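Local structure of tetraacyldisaccharide 4'-kinase (Aquifex aeolicus, 4EHX) at residues Gly50-Val55 with Tyr102-Leu107. The protein transfers the gamma-phosphate of ATP to the 4'-position of a tetraacyldisaccharide 1-phosphate, giving lipid IVA in lipid A biosynthesis. Sequence-based numbering, arbitrary orientation.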
loop_
_atom_site.group_PDB
_atom_site.type_symbol
_atom_site.label_atom_id
_atom_site.label_comp_id
_atom_site.label_asym_id
_atom_site.label_seq_id
_atom_site.Cartn_x
_atom_site.Cartn_y
_atom_site.Cartn_z
ATOM N N GLY A 50 5.097 3.059 1.664
ATOM C CA GLY A 50 4.364 4.239 1.240
ATOM C C GLY A 50 3.444 3.879 0.095
ATOM O O GLY A 50 2.742 4.731 -0.452
ATOM N N LYS A 51 3.428 2.601 -0.272
ATOM C CA LYS A 51 2.602 2.172 -1.394
ATOM C C LYS A 51 1.116 2.427 -1.135
ATOM O O LYS A 51 0.396 2.868 -2.024
ATOM C CB LYS A 51 2.827 0.688 -1.696
ATOM C CG LYS A 51 1.931 0.154 -2.778
ATOM C CD LYS A 51 1.352 -1.198 -2.391
ATOM C CE LYS A 51 0.357 -1.060 -1.249
ATOM N NZ LYS A 51 -0.135 -2.379 -0.797
ATOM N N THR A 52 0.658 2.128 0.076
ATOM C CA THR A 52 -0.750 2.337 0.418
ATOM C C THR A 52 -1.112 3.818 0.287
ATOM O O THR A 52 -2.105 4.167 -0.362
ATOM C CB THR A 52 -1.077 1.819 1.836
ATOM O OG1 THR A 52 -0.742 0.431 1.914
ATOM C CG2 THR A 52 -2.563 1.975 2.140
ATOM N N SER A 53 -0.307 4.687 0.894
ATOM C CA SER A 53 -0.532 6.130 0.760
ATOM C C SER A 53 -0.534 6.580 -0.693
ATOM O O SER A 53 -1.352 7.418 -1.099
ATOM C CB SER A 53 0.515 6.937 1.542
ATOM O OG SER A 53 0.384 6.724 2.925
ATOM N N PHE A 54 0.385 6.049 -1.492
ATOM C CA PHE A 54 0.446 6.472 -2.875
ATOM C C PHE A 54 -0.774 6.011 -3.662
ATOM O O PHE A 54 -1.273 6.736 -4.520
ATOM C CB PHE A 54 1.739 6.012 -3.581
ATOM C CG PHE A 54 1.892 6.615 -4.935
ATOM C CD1 PHE A 54 2.358 7.924 -5.081
ATOM C CD2 PHE A 54 1.519 5.909 -6.064
ATOM C CE1 PHE A 54 2.463 8.510 -6.335
ATOM C CE2 PHE A 54 1.607 6.491 -7.313
ATOM C CZ PHE A 54 2.088 7.790 -7.453
ATOM N N VAL A 55 -1.252 4.798 -3.395
ATOM C CA VAL A 55 -2.466 4.330 -4.069
ATOM C C VAL A 55 -3.642 5.271 -3.787
ATOM O O VAL A 55 -4.383 5.647 -4.701
ATOM C CB VAL A 55 -2.819 2.860 -3.682
ATOM C CG1 VAL A 55 -4.164 2.483 -4.246
ATOM C CG2 VAL A 55 -1.730 1.916 -4.207
ATOM N N TYR A 102 -9.090 -5.384 2.291
ATOM C CA TYR A 102 -10.144 -4.785 3.110
ATOM C C TYR A 102 -9.727 -3.389 3.572
ATOM O O TYR A 102 -10.489 -2.427 3.455
ATOM C CB TYR A 102 -10.520 -5.670 4.309
ATOM C CG TYR A 102 -11.711 -5.129 5.090
ATOM C CD1 TYR A 102 -11.546 -4.132 6.050
ATOM C CD2 TYR A 102 -13.004 -5.595 4.843
ATOM C CE1 TYR A 102 -12.641 -3.628 6.759
ATOM C CE2 TYR A 102 -14.100 -5.094 5.538
ATOM C CZ TYR A 102 -13.909 -4.115 6.496
ATOM O OH TYR A 102 -14.990 -3.618 7.183
ATOM N N LEU A 103 -8.511 -3.272 4.093
ATOM C CA LEU A 103 -8.006 -1.967 4.497
ATOM C C LEU A 103 -7.993 -0.987 3.324
ATOM O O LEU A 103 -8.435 0.160 3.447
ATOM C CB LEU A 103 -6.608 -2.096 5.107
ATOM C CG LEU A 103 -5.897 -0.783 5.452
ATOM C CD1 LEU A 103 -6.746 0.106 6.376
ATOM C CD2 LEU A 103 -4.523 -1.072 6.071
ATOM N N MET A 104 -7.470 -1.429 2.180
ATOM C CA MET A 104 -7.474 -0.576 0.987
ATOM C C MET A 104 -8.884 -0.082 0.676
ATOM O O MET A 104 -9.099 1.090 0.385
ATOM C CB MET A 104 -6.915 -1.352 -0.219
ATOM C CG MET A 104 -6.571 -0.495 -1.437
ATOM S SD MET A 104 -4.961 0.310 -1.293
ATOM C CE MET A 104 -4.001 -0.987 -0.532
ATOM N N ALA A 105 -9.851 -0.990 0.718
ATOM C CA ALA A 105 -11.240 -0.603 0.446
ATOM C C ALA A 105 -11.779 0.424 1.451
ATOM O O ALA A 105 -12.507 1.355 1.087
ATOM C CB ALA A 105 -12.136 -1.847 0.400
ATOM N N LYS A 106 -11.428 0.265 2.724
ATOM C CA LYS A 106 -11.901 1.225 3.716
ATOM C C LYS A 106 -11.232 2.577 3.500
ATOM O O LYS A 106 -11.825 3.620 3.756
ATOM C CB LYS A 106 -11.661 0.724 5.149
ATOM C CG LYS A 106 -12.450 -0.520 5.536
ATOM C CD LYS A 106 -13.976 -0.360 5.377
ATOM C CE LYS A 106 -14.544 0.695 6.283
ATOM N NZ LYS A 106 -16.004 0.457 6.621
ATOM N N LEU A 107 -9.998 2.561 3.011
ATOM C CA LEU A 107 -9.295 3.818 2.748
ATOM C C LEU A 107 -9.710 4.514 1.444
ATOM O O LEU A 107 -9.318 5.657 1.220
ATOM C CB LEU A 107 -7.777 3.606 2.769
ATOM C CG LEU A 107 -7.158 3.164 4.093
ATOM C CD1 LEU A 107 -5.738 2.667 3.849
ATOM C CD2 LEU A 107 -7.213 4.330 5.098
#
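Lys51, Thr52 and Val55, at the start of the helix that follows the P-loop of this kinase, meet Met104 and Leu107 of helix 99-107. Gly50 is the N-cap of the P-loop helix. The axes of the two helical segments approach to 10.9 Å, with their N-to-C directions 37° apart and Thr52 facing Met104, and the gap is bridged by side chains alone. Met104 does most of the bridging. Its CG stands anti to the backbone N (chi1 -167°), and bends at chi2 and chi3 then bring the thioether round to the P-loop helix, where it crosses the side chains of Val55 and Lys51 at about a right angle. SD lies against the branch of Val55, 3.8 Å from CG1, while the terminal methyl CE turns to the start of the helix, 4.1 Å from Lys51 NZ and 4.2 Å from Thr52 CG2. One turn further along helix 99-107, Leu107 runs nearly perpendicular to Thr52 and meets the same threonine methyl, CD1 to CG2 at 3.7 Å. With chi1 at -57°, Thr52 offers this methyl to the leucine and keeps OG1 beside its own backbone N. Asp138 of strand 134-138 touches Lys51, Val55 and Met104, joining the contact to the core of the nucleotide-binding fold. No hydrogen bond crosses between the segments: the contact is apolar, apart from Lys51 NZ, which lies beside a methyl that offers it no acceptor. Lys51 and Thr52 belong to the predicted ATP site; as in other P-loop kinases, Lys51 NZ probably meets the nucleotide phosphates and Thr52 OG1 a magnesium ion, while carbon and sulfur make the contact with helix 99-107.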